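PDB 3Q3W: 3-isopropylmalate dehydratase small subunit from Campylobacter jejuni, which serves as the small subunit of the isomerase that interconverts 2-isopropylmalate and 3-isopropylmalate by way of 2-isopropylmaleate. Local coordinates for residues 6-11 against 149-154; 13-18 against 68-73; 75-80 against 132-137; 104-109 against 126-131. All coordinates share one frame; numbering follows the deposited sequence. Where two conformers were deposited one is given.

Contact 1 (6-11 against 149-154); sequences KFIIHK and SLLEKR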
loop_
_atom_site.group_PDB
_atom_site.type_symbol
_atom_site.label_atom_id
_atom_site.label_comp_id
_atom_site.label_asym_id
_atom_site.label_seq_id
_atom_site.Cartn_x
_atom_site.Cartn_y
_atom_site.Cartn_z
ATOM N N LYS A 6 0.075 -14.156 -5.677
ATOM C CA LYS A 6 -1.259 -14.104 -6.260
ATOM C C LYS A 6 -2.191 -13.106 -5.576
ATOM O O LYS A 6 -2.252 -13.047 -4.347
ATOM C CB LYS A 6 -1.838 -15.494 -6.198
ATOM C CG LYS A 6 -3.054 -15.694 -6.978
ATOM C CD LYS A 6 -3.424 -17.191 -7.022
ATOM C CE LYS A 6 -2.274 -18.062 -7.554
ATOM N NZ LYS A 6 -2.776 -19.328 -8.090
ATOM N N PHE A 7 -2.902 -12.300 -6.367
ATOM C CA PHE A 7 -3.995 -11.465 -5.850
ATOM C C PHE A 7 -5.248 -11.714 -6.706
ATOM O O PHE A 7 -5.243 -11.472 -7.904
ATOM C CB PHE A 7 -3.576 -10.008 -5.883
ATOM C CG PHE A 7 -4.485 -9.067 -5.112
ATOM C CD1 PHE A 7 -3.966 -8.253 -4.147
ATOM C CD2 PHE A 7 -5.826 -8.927 -5.434
ATOM C CE1 PHE A 7 -4.743 -7.341 -3.461
ATOM C CE2 PHE A 7 -6.614 -8.024 -4.759
ATOM C CZ PHE A 7 -6.061 -7.216 -3.749
ATOM N N ILE A 8 -6.286 -12.260 -6.088
ATOM C CA ILE A 8 -7.578 -12.518 -6.750
ATOM C C ILE A 8 -8.584 -11.658 -5.973
ATOM O O ILE A 8 -8.944 -10.580 -6.405
ATOM C CB ILE A 8 -7.900 -14.018 -6.720
ATOM C CG1 ILE A 8 -6.781 -14.799 -7.423
ATOM C CG2 ILE A 8 -9.284 -14.340 -7.407
ATOM C CD1 ILE A 8 -6.958 -16.324 -7.379
ATOM N N ILE A 9 -8.902 -12.102 -4.756
ATOM C CA ILE A 9 -9.833 -11.433 -3.845
ATOM C C ILE A 9 -9.058 -11.235 -2.557
ATOM O O ILE A 9 -8.444 -12.165 -2.094
ATOM C CB ILE A 9 -11.049 -12.332 -3.499
ATOM C CG1 ILE A 9 -11.741 -12.903 -4.752
ATOM C CG2 ILE A 9 -12.046 -11.583 -2.617
ATOM C CD1 ILE A 9 -12.809 -12.007 -5.416
ATOM N N HIS A 10 -9.077 -10.034 -1.992
ATOM C CA HIS A 10 -8.475 -9.795 -0.676
ATOM C C HIS A 10 -9.373 -8.899 0.178
ATOM O O HIS A 10 -9.855 -7.874 -0.271
ATOM C CB HIS A 10 -7.099 -9.148 -0.826
ATOM C CG HIS A 10 -6.460 -8.787 0.471
ATOM N ND1 HIS A 10 -5.877 -9.722 1.301
ATOM C CD2 HIS A 10 -6.356 -7.596 1.114
ATOM C CE1 HIS A 10 -5.424 -9.118 2.384
ATOM N NE2 HIS A 10 -5.718 -7.831 2.298
ATOM N N LYS A 11 -9.574 -9.294 1.430
ATOM C CA LYS A 11 -10.336 -8.504 2.386
ATOM C C LYS A 11 -9.423 -8.323 3.585
ATOM O O LYS A 11 -8.836 -9.302 4.062
ATOM C CB LYS A 11 -11.603 -9.246 2.786
ATOM C CG LYS A 11 -12.352 -8.626 3.975
ATOM C CD LYS A 11 -13.744 -9.241 4.182
ATOM C CE LYS A 11 -14.202 -9.057 5.615
ATOM N NZ LYS A 11 -15.615 -9.505 5.796
ATOM N N SER A 149 -11.732 -7.159 -5.227
ATOM C CA SER A 149 -11.709 -8.245 -6.188
ATOM C C SER A 149 -10.942 -7.793 -7.432
ATOM O O SER A 149 -11.342 -6.855 -8.118
ATOM C CB SER A 149 -13.145 -8.640 -6.579
ATOM O OG SER A 149 -13.150 -9.655 -7.575
ATOM N N LEU A 150 -9.856 -8.473 -7.757
ATOM C CA LEU A 150 -9.105 -8.128 -8.969
ATOM C C LEU A 150 -9.752 -8.784 -10.183
ATOM O O LEU A 150 -9.483 -8.385 -11.318
ATOM C CB LEU A 150 -7.646 -8.541 -8.867
ATOM C CG LEU A 150 -6.755 -8.325 -10.091
ATOM C CD1 LEU A 150 -6.721 -6.901 -10.527
ATOM C CD2 LEU A 150 -5.408 -8.794 -9.752
ATOM N N LEU A 151 -10.599 -9.789 -9.957
ATOM C CA LEU A 151 -11.419 -10.360 -11.023
ATOM C C LEU A 151 -12.429 -9.366 -11.529
ATOM O O LEU A 151 -12.560 -9.187 -12.719
ATOM C CB LEU A 151 -12.182 -11.579 -10.552
ATOM C CG LEU A 151 -11.351 -12.831 -10.359
ATOM C CD1 LEU A 151 -12.250 -13.956 -9.832
ATOM C CD2 LEU A 151 -10.695 -13.231 -11.661
ATOM N N GLU A 152 -13.145 -8.723 -10.625
ATOM C CA GLU A 152 -14.182 -7.799 -11.031
ATOM C C GLU A 152 -13.666 -6.405 -11.195
ATOM O O GLU A 152 -14.382 -5.555 -11.713
ATOM C CB GLU A 152 -15.313 -7.785 -10.019
ATOM C CG GLU A 152 -16.149 -9.018 -10.048
ATOM C CD GLU A 152 -17.094 -9.048 -8.882
ATOM O OE1 GLU A 152 -17.484 -7.952 -8.408
ATOM O OE2 GLU A 152 -17.435 -10.164 -8.434
ATOM N N LYS A 153 -12.415 -6.193 -10.799
ATOM C CA LYS A 153 -11.796 -4.882 -10.726
ATOM C C LYS A 153 -12.700 -3.906 -9.978
ATOM O O LYS A 153 -13.050 -2.817 -10.472
ATOM C CB LYS A 153 -11.382 -4.366 -12.101
ATOM C CG LYS A 153 -10.314 -5.219 -12.791
ATOM C CD LYS A 153 -9.790 -4.595 -14.126
ATOM C CE LYS A 153 -10.621 -4.938 -15.310
ATOM N NZ LYS A 153 -9.935 -4.548 -16.596
ATOM N N ARG A 154 -13.076 -4.327 -8.777
ATOM C CA ARG A 154 -13.910 -3.528 -7.862
ATOM C C ARG A 154 -13.356 -3.495 -6.397
ATOM O O ARG A 154 -12.613 -4.388 -5.989
ATOM C CB ARG A 154 -15.336 -4.061 -7.869
ATOM C CG ARG A 154 -16.043 -3.919 -9.234
ATOM C CD ARG A 154 -17.520 -4.344 -9.210
ATOM N NE ARG A 154 -18.339 -3.629 -10.211
ATOM C CZ ARG A 154 -18.238 -3.761 -11.535
ATOM N NH1 ARG A 154 -19.055 -3.055 -12.327
ATOM N NH2 ARG A 154 -17.351 -4.601 -12.092
#

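Contact 2 (13-18 against 68-73); sequences IACPLE and KEYQNS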
loop_
_atom_site.group_PDB
_atom_site.type_symbol
_atom_site.label_atom_id
_atom_site.label_comp_id
_atom_site.label_asym_id
_atom_site.label_seq_id
_atom_site.Cartn_x
_atom_site.Cartn_y
_atom_site.Cartn_z
ATOM N N ILE A 13 -7.870 -5.131 6.814
ATOM C CA ILE A 13 -7.873 -3.866 7.482
ATOM C C ILE A 13 -7.197 -2.820 6.604
ATOM O O ILE A 13 -6.056 -3.014 6.143
ATOM C CB ILE A 13 -7.132 -4.005 8.843
ATOM C CG1 ILE A 13 -7.767 -5.103 9.704
ATOM C CG2 ILE A 13 -7.015 -2.645 9.563
ATOM C CD1 ILE A 13 -9.108 -4.820 10.243
ATOM N N ALA A 14 -7.910 -1.733 6.326
ATOM C CA ALA A 14 -7.358 -0.620 5.567
ATOM C C ALA A 14 -7.031 0.557 6.489
ATOM O O ALA A 14 -7.745 0.781 7.484
ATOM C CB ALA A 14 -8.290 -0.208 4.511
ATOM N N CYS A 15 -5.965 1.286 6.138
ATOM C CA CYS A 15 -5.411 2.361 6.954
ATOM C C CYS A 15 -5.224 3.587 6.088
ATOM O O CYS A 15 -4.504 3.528 5.087
ATOM C CB CYS A 15 -4.049 1.991 7.554
ATOM S SG CYS A 15 -3.422 3.299 8.621
ATOM N N PRO A 16 -5.844 4.705 6.476
ATOM C CA PRO A 16 -5.699 5.895 5.671
ATOM C C PRO A 16 -4.459 6.680 6.043
ATOM O O PRO A 16 -4.188 6.872 7.234
ATOM C CB PRO A 16 -6.965 6.685 6.003
ATOM C CG PRO A 16 -7.279 6.306 7.398
ATOM C CD PRO A 16 -6.743 4.924 7.626
ATOM N N LEU A 17 -3.708 7.105 5.048
ATOM C CA LEU A 17 -2.524 7.938 5.270
ATOM C C LEU A 17 -2.683 9.231 4.445
ATOM O O LEU A 17 -2.370 9.287 3.254
ATOM C CB LEU A 17 -1.231 7.198 4.890
ATOM C CG LEU A 17 -0.980 5.888 5.637
ATOM C CD1 LEU A 17 0.291 5.145 5.027
ATOM C CD2 LEU A 17 -0.767 6.079 7.092
ATOM N N GLU A 18 -3.133 10.279 5.129
ATOM C CA GLU A 18 -3.565 11.514 4.483
ATOM C C GLU A 18 -2.360 12.394 4.192
ATOM O O GLU A 18 -2.203 13.500 4.742
ATOM C CB GLU A 18 -4.570 12.216 5.389
ATOM C CG GLU A 18 -5.877 11.439 5.534
ATOM C CD GLU A 18 -6.904 12.193 6.392
ATOM O OE1 GLU A 18 -7.539 13.158 5.889
ATOM O OE2 GLU A 18 -7.053 11.822 7.563
ATOM N N LYS A 68 -4.084 0.905 17.532
ATOM C CA LYS A 68 -4.747 -0.393 17.631
ATOM C C LYS A 68 -5.797 -0.581 16.562
ATOM O O LYS A 68 -5.931 -1.696 16.055
ATOM C CB LYS A 68 -5.371 -0.642 19.012
ATOM C CG LYS A 68 -4.306 -0.973 20.073
ATOM C CD LYS A 68 -4.765 -1.941 21.112
ATOM C CE LYS A 68 -3.889 -1.882 22.407
ATOM N NZ LYS A 68 -3.085 -3.106 22.384
ATOM N N GLU A 69 -6.532 0.481 16.184
ATOM C CA GLU A 69 -7.640 0.315 15.218
ATOM C C GLU A 69 -7.093 -0.124 13.866
ATOM O O GLU A 69 -7.796 -0.768 13.068
ATOM C CB GLU A 69 -8.437 1.609 15.082
ATOM C CG GLU A 69 -9.259 1.928 16.313
ATOM C CD GLU A 69 -8.469 2.526 17.474
ATOM O OE1 GLU A 69 -7.262 2.937 17.340
ATOM O OE2 GLU A 69 -9.081 2.582 18.538
ATOM N N TYR A 70 -5.816 0.172 13.629
ATOM C CA TYR A 70 -5.140 -0.211 12.377
ATOM C C TYR A 70 -4.106 -1.361 12.461
ATOM O O TYR A 70 -3.292 -1.564 11.522
ATOM C CB TYR A 70 -4.547 1.033 11.719
ATOM C CG TYR A 70 -5.630 2.065 11.388
ATOM C CD1 TYR A 70 -6.574 1.804 10.420
ATOM C CD2 TYR A 70 -5.698 3.277 12.065
ATOM C CE1 TYR A 70 -7.590 2.738 10.125
ATOM C CE2 TYR A 70 -6.705 4.228 11.797
ATOM C CZ TYR A 70 -7.648 3.945 10.816
ATOM O OH TYR A 70 -8.606 4.865 10.501
ATOM N N GLN A 71 -4.206 -2.157 13.516
ATOM C CA GLN A 71 -3.359 -3.319 13.632
ATOM C C GLN A 71 -3.657 -4.233 12.483
ATOM O O GLN A 71 -4.810 -4.306 12.002
ATOM C CB GLN A 71 -3.646 -4.096 14.881
ATOM C CG GLN A 71 -2.857 -3.652 16.045
ATOM C CD GLN A 71 -3.199 -4.511 17.263
ATOM O OE1 GLN A 71 -2.329 -4.864 18.032
ATOM N NE2 GLN A 71 -4.473 -4.875 17.399
ATOM N N ASN A 72 -2.622 -4.945 12.043
ATOM C CA ASN A 72 -2.743 -5.871 10.933
ATOM C C ASN A 72 -3.258 -5.257 9.616
ATOM O O ASN A 72 -3.949 -5.923 8.832
ATOM C CB ASN A 72 -3.587 -7.091 11.328
ATOM C CG ASN A 72 -2.749 -8.168 11.920
ATOM O OD1 ASN A 72 -2.227 -8.038 13.039
ATOM N ND2 ASN A 72 -2.540 -9.227 11.151
ATOM N N SER A 73 -2.892 -4.019 9.346
ATOM C CA SER A 73 -3.314 -3.363 8.088
ATOM C C SER A 73 -2.734 -4.113 6.905
ATOM O O SER A 73 -1.544 -4.483 6.937
ATOM C CB SER A 73 -2.871 -1.888 8.069
ATOM O OG SER A 73 -3.704 -1.091 8.892
HETATM O O HOH W 1 -5.679 -7.094 7.090
#

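Contact 3 (75-80 against 132-137); sequences ILVSFE and LEIVDE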
loop_
_atom_site.group_PDB
_atom_site.type_symbol
_atom_site.label_atom_id
_atom_site.label_comp_id
_atom_site.label_asym_id
_atom_site.label_seq_id
_atom_site.Cartn_x
_atom_site.Cartn_y
_atom_site.Cartn_z
ATOM N N ILE A 75 -4.198 -3.064 3.619
ATOM C CA ILE A 75 -4.550 -2.067 2.597
ATOM C C ILE A 75 -4.278 -0.646 3.073
ATOM O O ILE A 75 -4.582 -0.305 4.239
ATOM C CB ILE A 75 -6.069 -2.159 2.267
ATOM C CG1 ILE A 75 -6.378 -3.513 1.673
ATOM C CG2 ILE A 75 -6.485 -1.080 1.295
ATOM C CD1 ILE A 75 -7.885 -3.905 1.678
ATOM N N LEU A 76 -3.737 0.187 2.186
ATOM C CA LEU A 76 -3.474 1.595 2.482
ATOM C C LEU A 76 -4.330 2.456 1.594
ATOM O O LEU A 76 -4.589 2.093 0.446
ATOM C CB LEU A 76 -2.003 1.956 2.290
ATOM C CG LEU A 76 -0.949 1.246 3.168
ATOM C CD1 LEU A 76 0.471 1.767 2.833
ATOM C CD2 LEU A 76 -1.232 1.365 4.655
ATOM N N VAL A 77 -4.801 3.579 2.129
ATOM C CA VAL A 77 -5.496 4.562 1.342
ATOM C C VAL A 77 -4.750 5.874 1.512
ATOM O O VAL A 77 -4.659 6.414 2.627
ATOM C CB VAL A 77 -6.934 4.696 1.812
ATOM C CG1 VAL A 77 -7.723 5.615 0.840
ATOM C CG2 VAL A 77 -7.552 3.350 1.878
ATOM N N SER A 78 -4.190 6.378 0.423
ATOM C CA SER A 78 -3.398 7.605 0.441
ATOM C C SER A 78 -3.821 8.604 -0.628
ATOM O O SER A 78 -4.781 8.401 -1.348
ATOM C CB SER A 78 -1.935 7.272 0.257
ATOM O OG SER A 78 -1.112 8.267 0.841
ATOM N N PHE A 79 -3.105 9.713 -0.699
ATOM C CA PHE A 79 -3.462 10.749 -1.623
ATOM C C PHE A 79 -2.532 10.631 -2.816
ATOM O O PHE A 79 -1.896 9.582 -3.007
ATOM C CB PHE A 79 -3.384 12.113 -0.948
ATOM C CG PHE A 79 -4.402 12.333 0.164
ATOM C CD1 PHE A 79 -5.607 11.655 0.195
ATOM C CD2 PHE A 79 -4.157 13.312 1.132
ATOM C CE1 PHE A 79 -6.519 11.923 1.183
ATOM C CE2 PHE A 79 -5.073 13.594 2.118
ATOM C CZ PHE A 79 -6.251 12.896 2.146
ATOM N N GLU A 80 -2.481 11.676 -3.643
ATOM C CA GLU A 80 -1.895 11.576 -4.970
ATOM C C GLU A 80 -0.401 11.404 -4.980
ATOM O O GLU A 80 0.283 11.774 -4.042
ATOM C CB GLU A 80 -2.254 12.790 -5.846
ATOM C CG GLU A 80 -2.046 14.185 -5.201
ATOM C CD GLU A 80 -3.342 14.769 -4.596
ATOM O OE1 GLU A 80 -3.973 14.097 -3.741
ATOM O OE2 GLU A 80 -3.722 15.892 -4.982
ATOM N N LEU A 132 -11.357 10.409 -1.229
ATOM C CA LEU A 132 -11.637 11.346 -0.145
ATOM C C LEU A 132 -12.764 10.813 0.712
ATOM O O LEU A 132 -12.745 10.888 1.956
ATOM C CB LEU A 132 -12.012 12.701 -0.750
ATOM C CG LEU A 132 -11.165 13.888 -0.293
ATOM C CD1 LEU A 132 -9.781 13.450 0.139
ATOM C CD2 LEU A 132 -11.118 14.949 -1.413
ATOM N N GLU A 133 -13.746 10.261 0.009
ATOM C CA GLU A 133 -14.893 9.593 0.596
ATOM C C GLU A 133 -14.484 8.367 1.392
ATOM O O GLU A 133 -14.977 8.161 2.481
ATOM C CB GLU A 133 -15.859 9.212 -0.532
ATOM C CG GLU A 133 -17.014 8.287 -0.206
ATOM C CD GLU A 133 -18.013 8.168 -1.373
ATOM O OE1 GLU A 133 -17.653 8.472 -2.519
ATOM O OE2 GLU A 133 -19.172 7.767 -1.155
ATOM N N ILE A 134 -13.653 7.517 0.805
ATOM C CA ILE A 134 -13.094 6.320 1.513
ATOM C C ILE A 134 -12.440 6.665 2.839
ATOM O O ILE A 134 -12.802 6.103 3.835
ATOM C CB ILE A 134 -12.110 5.552 0.616
ATOM C CG1 ILE A 134 -12.904 4.738 -0.400
ATOM C CG2 ILE A 134 -11.241 4.620 1.393
ATOM C CD1 ILE A 134 -12.106 4.362 -1.595
ATOM N N VAL A 135 -11.506 7.609 2.813
ATOM C CA VAL A 135 -10.775 8.048 3.951
ATOM C C VAL A 135 -11.715 8.517 5.032
ATOM O O VAL A 135 -11.616 8.029 6.165
ATOM C CB VAL A 135 -9.819 9.174 3.607
ATOM C CG1 VAL A 135 -9.284 9.828 4.929
ATOM C CG2 VAL A 135 -8.668 8.640 2.745
ATOM N N ASP A 136 -12.691 9.373 4.672
ATOM C CA ASP A 136 -13.597 9.926 5.665
ATOM C C ASP A 136 -14.344 8.816 6.375
ATOM O O ASP A 136 -14.418 8.757 7.597
ATOM C CB ASP A 136 -14.627 10.861 5.064
ATOM C CG ASP A 136 -15.563 11.391 6.116
ATOM O OD1 ASP A 136 -16.742 10.983 6.146
ATOM O OD2 ASP A 136 -15.074 12.154 6.951
ATOM N N GLU A 137 -14.894 7.907 5.606
ATOM C CA GLU A 137 -15.651 6.836 6.204
ATOM C C GLU A 137 -14.742 5.888 7.028
ATOM O O GLU A 137 -15.146 5.402 8.076
ATOM C CB GLU A 137 -16.346 6.084 5.081
ATOM C CG GLU A 137 -17.039 4.793 5.461
ATOM C CD GLU A 137 -18.288 4.988 6.245
ATOM O OE1 GLU A 137 -18.954 6.033 6.051
ATOM O OE2 GLU A 137 -18.618 4.079 7.048
#

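Contact 4 (104-109 against 126-131); sequences IAPSFA and LAKDEV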
loop_
_atom_site.group_PDB
_atom_site.type_symbol
_atom_site.label_atom_id
_atom_site.label_comp_id
_atom_site.label_asym_id
_atom_site.label_seq_id
_atom_site.Cartn_x
_atom_site.Cartn_y
_atom_site.Cartn_z
ATOM N N ILE A 104 -4.792 2.083 -2.363
ATOM C CA ILE A 104 -5.788 2.861 -3.056
ATOM C C ILE A 104 -5.325 4.311 -2.990
ATOM O O ILE A 104 -5.043 4.830 -1.898
ATOM C CB ILE A 104 -7.168 2.671 -2.370
ATOM C CG1 ILE A 104 -7.593 1.205 -2.479
ATOM C CG2 ILE A 104 -8.246 3.587 -2.990
ATOM C CD1 ILE A 104 -8.727 0.829 -1.628
ATOM N N ALA A 105 -5.192 4.971 -4.133
ATOM C CA ALA A 105 -4.813 6.384 -4.177
ATOM C C ALA A 105 -5.380 6.959 -5.466
ATOM O O ALA A 105 -5.810 6.196 -6.311
ATOM C CB ALA A 105 -3.296 6.549 -4.169
ATOM N N PRO A 106 -5.368 8.290 -5.629
ATOM C CA PRO A 106 -5.833 8.874 -6.888
ATOM C C PRO A 106 -4.831 8.683 -8.047
ATOM O O PRO A 106 -5.228 8.630 -9.205
ATOM C CB PRO A 106 -5.976 10.371 -6.556
ATOM C CG PRO A 106 -5.729 10.506 -5.078
ATOM C CD PRO A 106 -4.919 9.326 -4.688
ATOM N N SER A 107 -3.540 8.582 -7.712
ATOM C CA SER A 107 -2.487 8.362 -8.667
ATOM C C SER A 107 -1.232 7.781 -7.968
ATOM O O SER A 107 -1.112 7.812 -6.752
ATOM C CB SER A 107 -2.143 9.649 -9.371
ATOM O OG SER A 107 -1.754 10.626 -8.439
ATOM N N PHE A 108 -0.328 7.235 -8.787
ATOM C CA PHE A 108 0.918 6.628 -8.330
ATOM C C PHE A 108 2.006 7.096 -9.257
ATOM O O PHE A 108 1.790 7.217 -10.468
ATOM C CB PHE A 108 0.857 5.106 -8.429
ATOM C CG PHE A 108 -0.099 4.484 -7.502
ATOM C CD1 PHE A 108 0.320 4.085 -6.232
ATOM C CD2 PHE A 108 -1.422 4.282 -7.871
ATOM C CE1 PHE A 108 -0.551 3.517 -5.365
ATOM C CE2 PHE A 108 -2.298 3.726 -6.992
ATOM C CZ PHE A 108 -1.870 3.333 -5.738
ATOM N N ALA A 109 3.180 7.340 -8.688
ATOM C CA ALA A 109 4.343 7.625 -9.463
ATOM C C ALA A 109 4.566 6.438 -10.401
ATOM O O ALA A 109 4.516 5.293 -9.984
ATOM C CB ALA A 109 5.543 7.848 -8.581
ATOM N N LEU A 126 -8.160 5.356 -7.920
ATOM C CA LEU A 126 -9.541 5.830 -7.844
ATOM C C LEU A 126 -9.613 7.332 -8.104
ATOM O O LEU A 126 -8.629 8.040 -7.935
ATOM C CB LEU A 126 -10.149 5.504 -6.479
ATOM C CG LEU A 126 -10.334 4.002 -6.221
ATOM C CD1 LEU A 126 -11.198 3.749 -4.979
ATOM C CD2 LEU A 126 -10.941 3.324 -7.477
ATOM N N ALA A 127 -10.759 7.834 -8.545
ATOM C CA ALA A 127 -10.914 9.282 -8.637
ATOM C C ALA A 127 -10.738 9.889 -7.235
ATOM O O ALA A 127 -11.108 9.275 -6.234
ATOM C CB ALA A 127 -12.266 9.664 -9.248
ATOM N N LYS A 128 -10.151 11.082 -7.179
ATOM C CA LYS A 128 -9.824 11.724 -5.910
ATOM C C LYS A 128 -11.051 11.846 -5.012
ATOM O O LYS A 128 -10.957 11.632 -3.804
ATOM C CB LYS A 128 -9.131 13.074 -6.157
ATOM C CG LYS A 128 -9.427 14.166 -5.136
ATOM C CD LYS A 128 -8.181 14.745 -4.500
ATOM C CE LYS A 128 -7.734 13.897 -3.332
ATOM N NZ LYS A 128 -6.532 14.484 -2.668
ATOM N N ASP A 129 -12.200 12.162 -5.605
ATOM C CA ASP A 129 -13.457 12.199 -4.844
ATOM C C ASP A 129 -13.729 10.868 -4.168
ATOM O O ASP A 129 -14.188 10.835 -3.029
ATOM C CB ASP A 129 -14.662 12.615 -5.716
ATOM C CG ASP A 129 -15.172 11.502 -6.637
ATOM O OD1 ASP A 129 -16.349 11.096 -6.482
ATOM O OD2 ASP A 129 -14.414 11.056 -7.542
ATOM N N GLU A 130 -13.434 9.770 -4.848
ATOM C CA GLU A 130 -13.711 8.456 -4.296
ATOM C C GLU A 130 -12.705 8.177 -3.159
ATOM O O GLU A 130 -13.097 7.666 -2.118
ATOM C CB GLU A 130 -13.637 7.371 -5.373
ATOM C CG GLU A 130 -14.784 7.375 -6.484
ATOM C CD GLU A 130 -14.512 6.355 -7.637
ATOM O OE1 GLU A 130 -13.327 6.006 -7.846
ATOM O OE2 GLU A 130 -15.470 5.905 -8.324
ATOM N N VAL A 131 -11.439 8.552 -3.345
ATOM C CA VAL A 131 -10.415 8.412 -2.289
ATOM C C VAL A 131 -10.816 9.208 -1.026
ATOM O O VAL A 131 -10.682 8.725 0.085
ATOM C CB VAL A 131 -9.006 8.873 -2.764
ATOM C CG1 VAL A 131 -7.996 8.771 -1.626
ATOM C CG2 VAL A 131 -8.520 8.067 -3.986
#

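Contact 1 (6-11 against 149-154)
Phe7 and Leu150 are brought together by similar first torsions: each holds its CG trans to the backbone nitrogen (chi1 176° in Leu150), and the two side chains then cross at a slant. The Phe7 ring meets the start of the leucine, CD2 lying 3.9 Å from Leu150 CB, while the CD2 branch of the same leucine turns back to the main chain and stops 3.3 Å from Phe7 O. Leu150 also packs against Leu174 and Leu175 of helix 168-176.

Beside this apolar patch one backbone bond joins the segments. Leu150 N gives its hydrogen to Ile8 O at 2.7 Å; the bond is almost straight (172°) and runs nearly along the C=O axis. Further out, Ile8 and Leu151 lie side by side and point the same way, with Ile8 CG2 3.9 Å from Leu151 CD1. Next in line, Ile9 and Ser149 form an antiparallel non-hydrogen-bonded pair, their CA atoms 4.4 Å apart.

Beyond Ser149 the chain reverses. Its OG accepts from Glu152 N at 3.2 Å, an ST motif spanning 150-152, whose backbone angles are helical though the regular helix bonds are missing, and Lys153 and Arg154 both face Ser149. This G1 beta bulge closes the beta hairpin between strands 145-149 and 154-157, part of the antiparallel wing of the mixed sheet.

Contact 2 (13-18 against 68-73)
This is a strand-against-turn contact with a sulfur-aromatic core: Cys15 on strand 9-17 packs on Tyr70, in the loop that leads into the neighbouring parallel strand 73-78. Cys15 SG sits over one face of the phenol ring, 4.1 Å from the centroid of Tyr70 and 24° off the ring normal, displaced toward the rim beside CG. The tyrosine reaches this place by setting its CG trans to its own carbonyl carbon (chi1 -60°), which swings the ring across the strand, against Cys15 and Pro16. The side chains of Pro16 and Tyr70 cross at about a right angle, Pro16 CD lying 3.4 Å from Tyr70 CE1. At the ring edge, near the plane, Ala14 O approaches Tyr70 CE1 to 3.3 Å. That oxygen is buried with no hydrogen-bond partner in the model, and the slightly positive ring hydrogens probably compensate it in part.

Tyr70 to Ser73 form a type II beta turn, which delivers the chain to strand 73-78 in the parallel half of the sheet. The turn is reinforced from within, since Ser73 OG donates to Tyr70 O at 2.7 Å, while on its strand-facing side the same OG lies 3.4 Å from Cys15 CB. Ile13 covers the peptides of the turn, with CB 3.7 Å from Asn72 O and CG2 close to Gln71 O. A water completes the junction: it accepts from Ile13 N at 3.0 Å and donates to Asn72 O.

Contact 3 (75-80 against 132-137)
Val77 supplies the tight part of this contact, pointing from strand 73-78 toward helix 128-140. Its CG1 methyl, trans to the backbone nitrogen (chi1 -173°), touches two successive helix residues: it lies 3.7 Å from Ile134 CG2 and equally 3.7 Å from Val135 CG2. The other methyl helps on one side only, Val77 CG2 being 3.9 Å from Ile134 CG2. Val77 and Val135 run past one another in opposite senses. All three residues are buried, and Ile134 also meets Phe162 of strand 160-163.

Such aliphatic packing is how an alpha/beta layer is built: the helix covers one face of the mixed sheet, with Val77 on the covered face.

Toward the start of the helix the contact opens to solvent, with fewer atoms meeting. Phe79, just past the strand, brings the CE1 corner of its ring to Leu132 CD1 at 3.7 Å, the two side chains crossing at about a right angle. The same CE1 is 4.2 Å from Val135 CG2, a more distant touch. Leu132 is exposed, whereas Phe79 is only partly so: it rests on Glu18 as well and makes a cation-pi contact with Lys128.

Contact 4 (104-109 against 126-131)
The flat peptide joining Ala105 to Pro106 receives Val131 on one face: CG2 of the valine stands almost directly above the bond, 3.6 Å from Ala105 C and 3.6 Å from Pro106 N. Val131 CG2 also lies 3.9 Å from Pro106 CG, the two side chains crossing at about a right angle. At the rim of the same peptide, Ala105 O accepts from Leu126 N at 3.0 Å. That donor is tilted 28° from the carbonyl plane, toward the face that carries Val131.

A second link runs the other way, from the proline to the next carbonyl. Pro106 CA points its hydrogen at Leu126 O, only 3.1 Å off and at 159°, so the two segments hold each other through a conventional bond and a CH-O contact side by side. Deeper in, Ile104 CG2 touches Leu126 CD1 at 3.6 Å, and Leu126 continues this apolar layer to Phe162 and Phe164.

Within 126-131 a further flat group, the Glu130 carboxylate, is met at OE1 by Ala127 N from above its plane, at 3.2 Å. Ala127 is the N-cap of helix 128-140 and Glu130 its N3 residue, so the bond matches one half of a capping box; alanine cannot return the other half. Altogether, the parallel pairing of strands 102-105 and 122-125, neighbours joined by helix 110-118 in a beta-alpha-beta crossover, is prolonged by one bond where the second strand gives way to the helix that covers the sheet.

From the N terminus, contact 1 opens first and closes last: residues 6-11 wait for 149-154, and everything between lies within that wide loop. Contact 2 starts on the same strand, 9-17, and closes at 68-73, where strand 73-78 begins. Contact 3 follows in series, running from that strand to helix 128-140, and it encloses contact 4, whose short loop holds helix 110-118 and strand 122-125. No two loops cross. Neighbouring contacts are knit by the sheet, with Cys15 N to Ile75 O joining contacts 2 and 3 and Leu76 O to Ile104 N joining contacts 3 and 4, while contact 1 ties in the antiparallel wing.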